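Local coordinates for hypothetical membrane spanning protein (Vibrio fischeri, PDB 4RCK) that is of unknown function but carries a von Willebrand factor type A domain of the BatA type, with a magnesium site, and is probably anchored in the membrane, at residues H18-L23 with G63-L68; Q124-L129 with K155-G160; Q147-N152 with T193-Q198; I161-M166 with V177-D182. All coordinates share one frame; numbering follows the deposited sequence. Where two conformers were deposited one is given.

Contact 1 (H18-L23 with G63-L68); sequences HRDMML and GDRLGL
Asp20 and Arg65 lie side by side and point the same way from two parallel strands. Their carboxylate and guanidinium planes are turned 57° against each other. Arg65 NE meets Asp20 OD1 at 2.8 Å, and NH2 pairs with OD2 to complete the salt bridge; both N-H bonds are weak in angle. The Arg65 chain is bent at chi3 (-56°), which brings the guanidinium back to the aspartate. Next along this face, Met22, a selenomethionine, lays its SE over Gly67 CA at 3.7 Å.

Beyond Arg19 and Asp64, the other face is apolar, with Met21, Leu66, Leu23 and Leu68. Met21 and Leu66 also run alongside, with Met21 CB 3.6 Å from Leu66 CD2.

At the start of the pairing, Asp64 OD1 takes the Arg19 N-H on its anti side at 2.9 Å. The ladder proper follows, beginning with Arg65 N to Arg19 O at 2.8 Å and running on to Leu23 N to Gly67 O, also 2.8 Å. The strand axes differ by only 19°.

This is part of the central sheet of the von Willebrand factor A fold. Helix 106-118 covers Met22 and Asp20, while helix 46-60 packs on Met21, Leu23 and Leu66. Strand 65-71 pairs on its far side with strand 75-82. Strand 19-26 continues the sheet into a parallel strand of the second subunit.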
loop_
_atom_site.group_PDB
_atom_site.type_symbol
_atom_site.label_atom_id
_atom_site.label_comp_id
_atom_site.label_asym_id
_atom_site.label_seq_id
_atom_site.Cartn_x
_atom_site.Cartn_y
_atom_site.Cartn_z
ATOM N N HIS A 18 -0.029 -0.340 8.769
ATOM C CA HIS A 18 0.482 -1.220 7.726
ATOM C C HIS A 18 2.007 -1.164 7.630
ATOM O O HIS A 18 2.606 -0.097 7.761
ATOM C CB HIS A 18 -0.144 -0.857 6.379
ATOM C CG HIS A 18 -1.627 -0.653 6.441
ATOM N ND1 HIS A 18 -2.514 -1.689 6.639
ATOM C CD2 HIS A 18 -2.377 0.468 6.331
ATOM C CE1 HIS A 18 -3.746 -1.216 6.648
ATOM N NE2 HIS A 18 -3.692 0.091 6.464
ATOM N N ARG A 19 2.623 -2.318 7.393
ATOM C CA ARG A 19 4.080 -2.418 7.312
ATOM C C ARG A 19 4.584 -2.700 5.897
ATOM O O ARG A 19 3.897 -3.330 5.096
ATOM C CB ARG A 19 4.591 -3.517 8.248
ATOM C CG ARG A 19 4.565 -3.172 9.724
ATOM C CD ARG A 19 5.141 -4.312 10.548
ATOM N NE ARG A 19 5.970 -3.830 11.649
ATOM C CZ ARG A 19 5.512 -3.553 12.865
ATOM N NH1 ARG A 19 4.226 -3.708 13.142
ATOM N NH2 ARG A 19 6.343 -3.120 13.804
ATOM N N ASP A 20 5.793 -2.227 5.605
ATOM C CA ASP A 20 6.503 -2.586 4.379
ATOM C C ASP A 20 7.691 -3.474 4.716
ATOM O O ASP A 20 8.617 -3.042 5.398
ATOM C CB ASP A 20 6.979 -1.340 3.628
ATOM C CG ASP A 20 5.875 -0.683 2.829
ATOM O OD1 ASP A 20 4.832 -1.333 2.610
ATOM O OD2 ASP A 20 6.057 0.480 2.410
HETATM N N MSE A 21 7.671 -4.713 4.241
HETATM C CA MSE A 21 8.730 -5.653 4.586
HETATM C C MSE A 21 9.357 -6.283 3.348
HETATM O O MSE A 21 8.669 -6.888 2.526
HETATM C CB MSE A 21 8.190 -6.737 5.518
HETATM C CG MSE A 21 6.799 -6.449 6.060
HETATM SE SE MSE A 21 6.568 -7.079 7.884
HETATM C CE MSE A 21 7.422 -8.817 7.688
HETATM N N MSE A 22 10.672 -6.132 3.224
HETATM C CA MSE A 22 11.402 -6.671 2.085
HETATM C C MSE A 22 12.150 -7.941 2.465
HETATM O O MSE A 22 13.005 -7.926 3.351
HETATM C CB MSE A 22 12.384 -5.636 1.538
HETATM C CG MSE A 22 12.710 -5.813 0.066
HETATM SE SE MSE A 22 11.204 -5.307 -1.051
HETATM C CE MSE A 22 10.733 -3.655 -0.133
ATOM N N LEU A 23 11.825 -9.038 1.790
ATOM C CA LEU A 23 12.508 -10.303 2.018
ATOM C C LEU A 23 13.709 -10.434 1.087
ATOM O O LEU A 23 13.583 -10.289 -0.128
ATOM C CB LEU A 23 11.548 -11.477 1.821
ATOM C CG LEU A 23 10.296 -11.489 2.701
ATOM C CD1 LEU A 23 9.435 -12.705 2.396
ATOM C CD2 LEU A 23 10.668 -11.447 4.177
ATOM N N GLY A 63 -2.230 -7.295 6.237
ATOM C CA GLY A 63 -2.310 -5.856 6.065
ATOM C C GLY A 63 -0.989 -5.192 5.731
ATOM O O GLY A 63 -0.887 -3.966 5.748
ATOM N N ASP A 64 0.021 -5.995 5.418
ATOM C CA ASP A 64 1.344 -5.464 5.108
ATOM C C ASP A 64 1.737 -5.726 3.658
ATOM O O ASP A 64 1.254 -6.671 3.036
ATOM C CB ASP A 64 2.394 -6.067 6.044
ATOM C CG ASP A 64 1.955 -6.058 7.495
ATOM O OD1 ASP A 64 1.718 -4.960 8.039
ATOM O OD2 ASP A 64 1.856 -7.150 8.093
ATOM N N ARG A 65 2.614 -4.879 3.125
ATOM C CA ARG A 65 3.183 -5.105 1.800
ATOM C C ARG A 65 4.472 -5.907 1.899
ATOM O O ARG A 65 5.282 -5.692 2.799
ATOM C CB ARG A 65 3.452 -3.783 1.079
ATOM C CG ARG A 65 2.264 -3.241 0.317
ATOM C CD ARG A 65 2.653 -2.053 -0.540
ATOM N NE ARG A 65 3.286 -1.000 0.245
ATOM C CZ ARG A 65 3.888 0.061 -0.282
ATOM N NH1 ARG A 65 3.943 0.208 -1.598
ATOM N NH2 ARG A 65 4.439 0.973 0.507
ATOM N N LEU A 66 4.657 -6.830 0.963
ATOM C CA LEU A 66 5.836 -7.684 0.958
ATOM C C LEU A 66 6.494 -7.717 -0.419
ATOM O O LEU A 66 5.814 -7.690 -1.446
ATOM C CB LEU A 66 5.463 -9.099 1.406
ATOM C CG LEU A 66 5.168 -9.268 2.898
ATOM C CD1 LEU A 66 4.373 -10.536 3.162
ATOM C CD2 LEU A 66 6.465 -9.282 3.688
ATOM N N GLY A 67 7.823 -7.767 -0.429
ATOM C CA GLY A 67 8.588 -7.829 -1.661
ATOM C C GLY A 67 9.715 -8.839 -1.553
ATOM O O GLY A 67 10.099 -9.228 -0.450
ATOM N N LEU A 68 10.255 -9.259 -2.694
ATOM C CA LEU A 68 11.254 -10.326 -2.707
ATOM C C LEU A 68 12.530 -9.960 -3.467
ATOM O O LEU A 68 12.492 -9.648 -4.658
ATOM C CB LEU A 68 10.644 -11.598 -3.302
ATOM C CG LEU A 68 11.538 -12.833 -3.426
ATOM C CD1 LEU A 68 12.211 -13.157 -2.100
ATOM C CD2 LEU A 68 10.722 -14.020 -3.917
#

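Contact 2 (Q124-L129 with K155-G160); sequences QRTIIL and KIYTVG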
loop_
_atom_site.group_PDB
_atom_site.type_symbol
_atom_site.label_atom_id
_atom_site.label_comp_id
_atom_site.label_asym_id
_atom_site.label_seq_id
_atom_site.Cartn_x
_atom_site.Cartn_y
_atom_site.Cartn_z
ATOM N N GLN A 124 1.685 9.175 -6.062
ATOM C CA GLN A 124 1.053 10.304 -6.726
ATOM C C GLN A 124 -0.261 10.638 -6.034
ATOM O O GLN A 124 -1.099 9.766 -5.811
ATOM C CB GLN A 124 0.837 10.012 -8.210
ATOM C CG GLN A 124 2.134 9.955 -8.998
ATOM C CD GLN A 124 1.927 9.586 -10.452
ATOM O OE1 GLN A 124 0.878 9.861 -11.033
ATOM N NE2 GLN A 124 2.931 8.954 -11.048
ATOM N N ARG A 125 -0.423 11.908 -5.685
ATOM C CA ARG A 125 -1.555 12.348 -4.880
ATOM C C ARG A 125 -2.728 12.795 -5.742
ATOM O O ARG A 125 -2.562 13.563 -6.688
ATOM C CB ARG A 125 -1.116 13.476 -3.949
ATOM C CG ARG A 125 -0.035 13.058 -2.969
ATOM C CD ARG A 125 0.643 14.257 -2.334
ATOM N NE ARG A 125 1.484 13.866 -1.207
ATOM C CZ ARG A 125 2.279 14.698 -0.543
ATOM N NH1 ARG A 125 2.353 15.973 -0.897
ATOM N NH2 ARG A 125 3.005 14.253 0.473
ATOM N N THR A 126 -3.919 12.310 -5.403
ATOM C CA THR A 126 -5.115 12.610 -6.178
ATOM C C THR A 126 -6.316 12.897 -5.281
ATOM O O THR A 126 -6.642 12.111 -4.395
ATOM C CB THR A 126 -5.468 11.450 -7.128
ATOM O OG1 THR A 126 -4.351 11.174 -7.981
ATOM C CG2 THR A 126 -6.678 11.804 -7.977
ATOM N N ILE A 127 -6.972 14.030 -5.513
ATOM C CA ILE A 127 -8.183 14.374 -4.778
ATOM C C ILE A 127 -9.400 14.293 -5.691
ATOM O O ILE A 127 -9.366 14.770 -6.822
ATOM C CB ILE A 127 -8.103 15.792 -4.168
ATOM C CG1 ILE A 127 -6.810 15.968 -3.370
ATOM C CG2 ILE A 127 -9.317 16.068 -3.291
ATOM C CD1 ILE A 127 -6.645 17.352 -2.778
ATOM N N ILE A 128 -10.470 13.675 -5.206
ATOM C CA ILE A 128 -11.728 13.667 -5.941
ATOM C C ILE A 128 -12.809 14.376 -5.135
ATOM O O ILE A 128 -13.291 13.858 -4.129
ATOM C CB ILE A 128 -12.191 12.241 -6.277
ATOM C CG1 ILE A 128 -11.077 11.477 -6.994
ATOM C CG2 ILE A 128 -13.449 12.282 -7.135
ATOM C CD1 ILE A 128 -11.438 10.053 -7.334
ATOM N N LEU A 129 -13.176 15.570 -5.586
ATOM C CA LEU A 129 -14.192 16.373 -4.920
ATOM C C LEU A 129 -15.466 16.444 -5.744
ATOM O O LEU A 129 -15.420 16.696 -6.948
ATOM C CB LEU A 129 -13.667 17.786 -4.653
ATOM C CG LEU A 129 -14.685 18.922 -4.517
ATOM C CD1 LEU A 129 -15.221 19.007 -3.098
ATOM C CD2 LEU A 129 -14.072 20.248 -4.951
ATOM N N LYS A 155 -3.285 16.284 -7.726
ATOM C CA LYS A 155 -4.177 16.504 -8.855
ATOM C C LYS A 155 -5.613 16.288 -8.393
ATOM O O LYS A 155 -5.994 15.168 -8.052
ATOM C CB LYS A 155 -3.825 15.563 -10.013
ATOM C CG LYS A 155 -4.608 15.807 -11.295
ATOM C CD LYS A 155 -4.312 14.745 -12.352
ATOM C CE LYS A 155 -2.922 14.907 -12.954
ATOM N NZ LYS A 155 -2.630 13.842 -13.958
ATOM N N ILE A 156 -6.406 17.355 -8.361
ATOM C CA ILE A 156 -7.781 17.236 -7.882
ATOM C C ILE A 156 -8.802 17.283 -9.024
ATOM O O ILE A 156 -8.853 18.231 -9.813
ATOM C CB ILE A 156 -8.114 18.327 -6.814
ATOM C CG1 ILE A 156 -9.551 18.839 -6.946
ATOM C CG2 ILE A 156 -7.140 19.472 -6.870
ATOM C CD1 ILE A 156 -10.551 18.028 -6.185
ATOM N N TYR A 157 -9.592 16.215 -9.110
ATOM C CA TYR A 157 -10.704 16.125 -10.043
ATOM C C TYR A 157 -11.978 16.623 -9.374
ATOM O O TYR A 157 -12.262 16.271 -8.228
ATOM C CB TYR A 157 -10.900 14.684 -10.524
ATOM C CG TYR A 157 -9.749 14.124 -11.328
ATOM C CD1 TYR A 157 -9.619 14.409 -12.679
ATOM C CD2 TYR A 157 -8.803 13.293 -10.741
ATOM C CE1 TYR A 157 -8.574 13.896 -13.422
ATOM C CE2 TYR A 157 -7.754 12.772 -11.477
ATOM C CZ TYR A 157 -7.644 13.077 -12.817
ATOM O OH TYR A 157 -6.603 12.563 -13.557
ATOM N N THR A 158 -12.748 17.435 -10.088
ATOM C CA THR A 158 -13.973 17.995 -9.533
ATOM C C THR A 158 -15.206 17.451 -10.252
ATOM O O THR A 158 -15.203 17.287 -11.471
ATOM C CB THR A 158 -13.964 19.532 -9.610
ATOM O OG1 THR A 158 -13.975 19.943 -10.982
ATOM C CG2 THR A 158 -12.720 20.088 -8.934
ATOM N N VAL A 159 -16.256 17.161 -9.489
ATOM C CA VAL A 159 -17.483 16.605 -10.052
ATOM C C VAL A 159 -18.713 17.410 -9.643
ATOM O O VAL A 159 -19.111 17.401 -8.479
ATOM C CB VAL A 159 -17.692 15.137 -9.620
ATOM C CG1 VAL A 159 -18.922 14.553 -10.297
ATOM C CG2 VAL A 159 -16.460 14.303 -9.940
ATOM N N GLY A 160 -19.310 18.112 -10.601
ATOM C CA GLY A 160 -20.554 18.817 -10.352
ATOM C C GLY A 160 -21.712 17.845 -10.445
ATOM O O GLY A 160 -21.751 17.013 -11.353
#
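The Tyr157 ring meets Thr126 at its edge. Thr126 CG2 lies in the ring plane, 3.8 Å from Tyr157 CE2. The threonine methyl is placed there by its torsion: CG2 is anti to the backbone N, and OG1 is turned beside that N (chi1 -57°). Ile215 and Leu218 of helix 205-218 touch the Tyr157 side chain. Thr126 OG1 and Tyr157 OH hydrogen-bond to the two carboxylate oxygens of one residue, Glu219, which would help to fix the ring.

The two strands belong to the beta-alpha-beta unit of strand 124-131, helix 142-151 and strand 154-161, a basic element of the Rossmann-like von Willebrand factor A fold. They run parallel, with axes 18° apart. Five backbone bonds join them. The ladder begins with Lys155 N to Arg125 O at 3.0 Å. It goes on through Ile127 N to Lys155 O at 2.9 Å and Leu129 N to Tyr157 O, also 2.9 Å. CA-H groups add weaker contacts, such as Thr126 CA to Lys155 O at 3.3 Å.

Within this chain, strand 154-161 lies between 124-131 and 199-202. Strand 124-131 is extended on its other side by a parallel strand of the second subunit.

The face opposite Tyr157 is purely aliphatic near the middle of the pair. Ile127 and Ile156 pack there with their CB atoms 3.7 Å apart. Ile156 CD1 also touches Leu129 CB, at 3.5 Å.

Contact 3 (Q147-N152 with T193-Q198); sequences QLAKDN and TMTGGQ
Thr195 OG1 is gripped by several groups of its own chain while its methyl turns to Lys150. The hydroxyl has Ile191 O and Ala192 O, in the turn before it, both within hydrogen-bonding reach; its single hydrogen is presumably shared or given to one at a time. A weak bond comes to it from Ile156 N of the neighbouring strand. With chi1 at 55°, OG1 sits between the backbone N and the carbonyl carbon. CG2 is then anti to the carbonyl carbon and faces helix 142-151. It lies 4.2 Å from Lys150 CB and 4.3 Å from Ala149 CB.

Lys150 is fully extended. Its chain passes along the end of the other helix, with CD 3.3 Å from Met194 O. The ammonium group is farther from the same oxygen, NZ to Met194 O being 3.7 Å.

The contact joins the C-terminal turns of two helices, 142-151 and 185-195, which lie side by side on one face of the sheet in this alpha-beta-alpha fold. Helix 185-195 ends in a Schellman motif, with Gly196 at positive phi.

Met194, a selenomethionine, stretches across to helix 142-151. CG is anti to its backbone N (chi1 179°), and the chain bends only at chi3. SE rests 3.7 Å from Gln147 N, and Leu143 and Ala146 of the same helix also touch the side chain.

At the end of helix 142-151, Leu148 O accepts two bonds from Asn152, N at 3.0 Å and ND2 at 3.1 Å, from opposite faces of the carbonyl plane.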
loop_
_atom_site.group_PDB
_atom_site.type_symbol
_atom_site.label_atom_id
_atom_site.label_comp_id
_atom_site.label_asym_id
_atom_site.label_seq_id
_atom_site.Cartn_x
_atom_site.Cartn_y
_atom_site.Cartn_z
ATOM N N GLN A 147 -4.729 26.100 -4.828
ATOM C CA GLN A 147 -3.341 26.502 -5.052
ATOM C C GLN A 147 -2.380 25.683 -4.213
ATOM O O GLN A 147 -1.268 25.371 -4.624
ATOM C CB GLN A 147 -3.169 27.994 -4.742
ATOM C CG GLN A 147 -1.735 28.486 -4.792
ATOM C CD GLN A 147 -1.061 28.153 -6.104
ATOM O OE1 GLN A 147 -1.237 28.852 -7.100
ATOM N NE2 GLN A 147 -0.287 27.074 -6.113
ATOM N N LEU A 148 -2.848 25.331 -3.029
ATOM C CA LEU A 148 -2.061 24.600 -2.059
ATOM C C LEU A 148 -1.912 23.146 -2.454
ATOM O O LEU A 148 -0.840 22.574 -2.301
ATOM C CB LEU A 148 -2.716 24.720 -0.694
ATOM C CG LEU A 148 -3.101 26.179 -0.431
ATOM C CD1 LEU A 148 -4.205 26.298 0.492
ATOM C CD2 LEU A 148 -1.943 27.043 -0.004
ATOM N N ALA A 149 -2.990 22.565 -2.974
ATOM C CA ALA A 149 -2.977 21.205 -3.501
ATOM C C ALA A 149 -1.970 21.061 -4.638
ATOM O O ALA A 149 -1.371 20.002 -4.816
ATOM C CB ALA A 149 -4.365 20.817 -3.975
ATOM N N LYS A 150 -1.796 22.128 -5.412
ATOM C CA LYS A 150 -0.807 22.137 -6.483
ATOM C C LYS A 150 0.599 22.220 -5.899
ATOM O O LYS A 150 1.527 21.584 -6.400
ATOM C CB LYS A 150 -1.056 23.303 -7.441
ATOM C CG LYS A 150 -0.088 23.358 -8.611
ATOM C CD LYS A 150 -0.433 24.494 -9.558
ATOM C CE LYS A 150 0.498 24.512 -10.757
ATOM N NZ LYS A 150 0.131 25.584 -11.723
ATOM N N ASP A 151 0.746 23.005 -4.835
ATOM C CA ASP A 151 2.019 23.115 -4.131
ATOM C C ASP A 151 2.440 21.774 -3.543
ATOM O O ASP A 151 3.630 21.494 -3.407
ATOM C CB ASP A 151 1.937 24.167 -3.017
ATOM C CG ASP A 151 1.669 25.562 -3.545
ATOM O OD1 ASP A 151 1.982 25.825 -4.724
ATOM O OD2 ASP A 151 1.148 26.397 -2.775
ATOM N N ASN A 152 1.455 20.950 -3.200
ATOM C CA ASN A 152 1.705 19.639 -2.612
ATOM C C ASN A 152 1.567 18.502 -3.622
ATOM O O ASN A 152 1.438 17.336 -3.240
ATOM C CB ASN A 152 0.754 19.393 -1.443
ATOM C CG ASN A 152 1.193 20.092 -0.174
ATOM O OD1 ASN A 152 1.874 19.503 0.664
ATOM N ND2 ASN A 152 0.819 21.359 -0.032
ATOM N N THR A 193 -8.612 22.558 -13.249
ATOM C CA THR A 193 -7.664 23.075 -14.231
ATOM C C THR A 193 -6.371 23.554 -13.576
ATOM O O THR A 193 -5.276 23.228 -14.038
ATOM C CB THR A 193 -8.281 24.234 -15.043
ATOM O OG1 THR A 193 -9.166 23.700 -16.036
ATOM C CG2 THR A 193 -7.198 25.053 -15.731
HETATM N N MSE A 194 -6.509 24.320 -12.497
HETATM C CA MSE A 194 -5.363 24.862 -11.771
HETATM C C MSE A 194 -4.398 23.768 -11.322
HETATM O O MSE A 194 -3.185 23.971 -11.286
HETATM C CB MSE A 194 -5.843 25.662 -10.558
HETATM C CG MSE A 194 -4.736 26.259 -9.711
HETATM SE SE MSE A 194 -5.447 27.347 -8.262
HETATM C CE MSE A 194 -6.344 28.715 -9.323
ATOM N N THR A 195 -4.948 22.604 -10.995
ATOM C CA THR A 195 -4.164 21.515 -10.427
ATOM C C THR A 195 -3.900 20.391 -11.422
ATOM O O THR A 195 -3.197 19.432 -11.110
ATOM C CB THR A 195 -4.866 20.929 -9.208
ATOM O OG1 THR A 195 -6.188 20.525 -9.581
ATOM C CG2 THR A 195 -4.953 21.977 -8.109
ATOM N N GLY A 196 -4.476 20.507 -12.613
ATOM C CA GLY A 196 -4.206 19.557 -13.677
ATOM C C GLY A 196 -5.239 18.457 -13.821
ATOM O O GLY A 196 -5.134 17.614 -14.711
ATOM N N GLY A 197 -6.239 18.459 -12.947
ATOM C CA GLY A 197 -7.310 17.483 -13.029
ATOM C C GLY A 197 -8.330 17.866 -14.082
ATOM O O GLY A 197 -8.076 18.725 -14.926
ATOM N N GLN A 198 -9.491 17.223 -14.032
ATOM C CA GLN A 198 -10.586 17.531 -14.942
ATOM C C GLN A 198 -11.862 17.806 -14.160
ATOM O O GLN A 198 -11.996 17.386 -13.011
ATOM C CB GLN A 198 -10.813 16.382 -15.927
ATOM C CG GLN A 198 -9.656 16.140 -16.879
ATOM C CD GLN A 198 -9.468 17.275 -17.865
ATOM O OE1 GLN A 198 -8.354 17.757 -18.069
ATOM N NE2 GLN A 198 -10.560 17.706 -18.488
#

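Contact 4 (I161-M166 with V177-D182); sequences IGAGEM and VNTARD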
loop_
_atom_site.group_PDB
_atom_site.type_symbol
_atom_site.label_atom_id
_atom_site.label_comp_id
_atom_site.label_asym_id
_atom_site.label_seq_id
_atom_site.Cartn_x
_atom_site.Cartn_y
_atom_site.Cartn_z
ATOM N N ILE A 161 -22.656 17.940 -9.514
ATOM C CA ILE A 161 -23.748 16.974 -9.460
ATOM C C ILE A 161 -25.116 17.649 -9.307
ATOM O O ILE A 161 -25.342 18.452 -8.398
ATOM C CB ILE A 161 -23.519 15.951 -8.320
ATOM C CG1 ILE A 161 -24.633 14.903 -8.305
ATOM C CG2 ILE A 161 -23.373 16.641 -6.968
ATOM C CD1 ILE A 161 -24.367 13.750 -7.366
ATOM N N GLY A 162 -26.022 17.317 -10.221
ATOM C CA GLY A 162 -27.320 17.961 -10.293
ATOM C C GLY A 162 -27.929 17.765 -11.668
ATOM O O GLY A 162 -27.213 17.697 -12.668
ATOM N N ALA A 163 -29.253 17.679 -11.724
ATOM C CA ALA A 163 -29.948 17.414 -12.978
ATOM C C ALA A 163 -30.008 18.644 -13.877
ATOM O O ALA A 163 -29.873 18.539 -15.096
ATOM C CB ALA A 163 -31.354 16.901 -12.702
ATOM N N GLY A 164 -30.207 19.809 -13.270
ATOM C CA GLY A 164 -30.442 21.025 -14.025
ATOM C C GLY A 164 -31.925 21.175 -14.296
ATOM O O GLY A 164 -32.749 20.764 -13.478
ATOM N N GLU A 165 -32.270 21.758 -15.441
ATOM C CA GLU A 165 -33.670 21.956 -15.806
ATOM C C GLU A 165 -34.404 20.622 -15.902
ATOM O O GLU A 165 -33.957 19.702 -16.587
ATOM C CB GLU A 165 -33.784 22.722 -17.127
ATOM C CG GLU A 165 -34.658 23.965 -17.039
ATOM C CD GLU A 165 -34.897 24.621 -18.386
ATOM O OE1 GLU A 165 -34.163 24.303 -19.346
ATOM O OE2 GLU A 165 -35.824 25.451 -18.486
HETATM N N MSE A 166 -35.532 20.526 -15.207
HETATM C CA MSE A 166 -36.280 19.277 -15.122
HETATM C C MSE A 166 -37.784 19.538 -15.136
HETATM O O MSE A 166 -38.290 20.339 -14.349
HETATM C CB MSE A 166 -35.887 18.511 -13.854
HETATM C CG MSE A 166 -35.721 17.011 -14.042
HETATM SE SE MSE A 166 -34.986 16.133 -12.459
HETATM C CE MSE A 166 -36.438 16.482 -11.205
ATOM N N VAL A 177 -38.477 22.762 -12.968
ATOM C CA VAL A 177 -37.525 22.981 -11.888
ATOM C C VAL A 177 -36.092 22.858 -12.393
ATOM O O VAL A 177 -35.749 21.891 -13.072
ATOM C CB VAL A 177 -37.740 21.975 -10.735
ATOM C CG1 VAL A 177 -36.931 22.381 -9.514
ATOM C CG2 VAL A 177 -39.218 21.870 -10.390
ATOM N N ASN A 178 -35.265 23.852 -12.082
ATOM C CA ASN A 178 -33.826 23.739 -12.292
ATOM C C ASN A 178 -33.167 23.397 -10.965
ATOM O O ASN A 178 -33.014 24.257 -10.097
ATOM C CB ASN A 178 -33.241 25.026 -12.878
ATOM C CG ASN A 178 -31.752 24.914 -13.164
ATOM O OD1 ASN A 178 -31.334 24.186 -14.065
ATOM N ND2 ASN A 178 -30.946 25.646 -12.402
ATOM N N THR A 179 -32.780 22.134 -10.817
ATOM C CA THR A 179 -32.403 21.588 -9.517
ATOM C C THR A 179 -30.992 21.937 -9.049
ATOM O O THR A 179 -30.655 21.727 -7.882
ATOM C CB THR A 179 -32.536 20.065 -9.522
ATOM O OG1 THR A 179 -31.674 19.515 -10.524
ATOM C CG2 THR A 179 -33.969 19.658 -9.825
ATOM N N ALA A 180 -30.174 22.470 -9.949
ATOM C CA ALA A 180 -28.818 22.862 -9.591
ATOM C C ALA A 180 -28.537 24.304 -9.982
ATOM O O ALA A 180 -27.656 24.574 -10.797
ATOM C CB ALA A 180 -27.804 21.929 -10.240
ATOM N N ARG A 181 -29.289 25.227 -9.395
ATOM C CA ARG A 181 -29.052 26.647 -9.600
ATOM C C ARG A 181 -27.767 27.047 -8.897
ATOM O O ARG A 181 -26.982 27.850 -9.404
ATOM C CB ARG A 181 -30.223 27.472 -9.069
ATOM C CG ARG A 181 -31.441 26.635 -8.731
ATOM C CD ARG A 181 -31.930 26.878 -7.312
ATOM N NE ARG A 181 -32.550 25.681 -6.749
ATOM C CZ ARG A 181 -33.767 25.249 -7.062
ATOM N NH1 ARG A 181 -34.501 25.914 -7.939
ATOM N NH2 ARG A 181 -34.251 24.149 -6.499
ATOM N N ASP A 182 -27.563 26.458 -7.724
ATOM C CA ASP A 182 -26.467 26.826 -6.844
ATOM C C ASP A 182 -25.109 26.407 -7.398
ATOM O O ASP A 182 -24.124 27.133 -7.232
ATOM C CB ASP A 182 -26.682 26.204 -5.464
ATOM C CG ASP A 182 -26.154 27.073 -4.344
ATOM O OD1 ASP A 182 -26.260 28.311 -4.458
ATOM O OD2 ASP A 182 -25.635 26.518 -3.353
#
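Thr179 reaches across to the 162-164 turn with each atom of its side chain. CB lies 4.0 Å from Gly164 O. The methyl CG2 is near that oxygen too and also comes within 4.3 Å of Met166 CE. The tip, OG1, is placed between the backbone N and the carbonyl carbon (chi1 60°) and turns toward two backbone N-H groups. Gly164 N donates to Thr179 OG1 at 3.1 Å. Ala163 N adds a weak bond to the same oxygen at 3.3 Å. OG1 is also hydrogen-bonded to Asp35 OD1 of the second subunit. It is thus held by Gly164 N and that aspartate, with Ala163 N a weak third.

The backbone of Thr179 pairs with the same turn. Its N-H reaches Gly164 O at 3.0 Å, from above the carbonyl plane. Gly164 has positive phi (88°), which suits the turn.

Here the chain leaves the main sheet and enters a beta hairpin, strand 165-169 against strand 174-178. Glu165 and Asn178 form a non-hydrogen-bonded antiparallel pair. Met166 and Val177 form the hydrogen-bonded pair next to it, with Val177 N to Met166 O at 2.8 Å.

The base of the hairpin is close to the magnesium-binding region. Gly162 lies near the side chain of Asp132, a magnesium-binding residue with no metal bound to it in this chain. Arg46 of the second subunit packs on Ala180 and hydrogen-bonds to Thr179 O. Ala180 CB sits 4.0 Å from Gly162 CA.

In the fold
From the N terminus, contact 1 comes first. It closes the loop that carries helix 46-60 and joins the two parallel strands 19-26 and 65-71. Contact 2 opens only after it, about 10 Å away at the nearest atoms. It ties strands 124-131 and 154-161 round helix 142-151. Contact 3 crosses contact 2 in sequence and touches it: Arg125 probably hydrogen-bonds to Asn152 O, and Thr158 to Gln198. Contact 4 follows contact 2 directly and is nested within the loop closed by contact 3, at the base of a hairpin. All four touch the second subunit, and contacts 1 and 2 continue their sheets into it, consistent with a domain-swapped dimer.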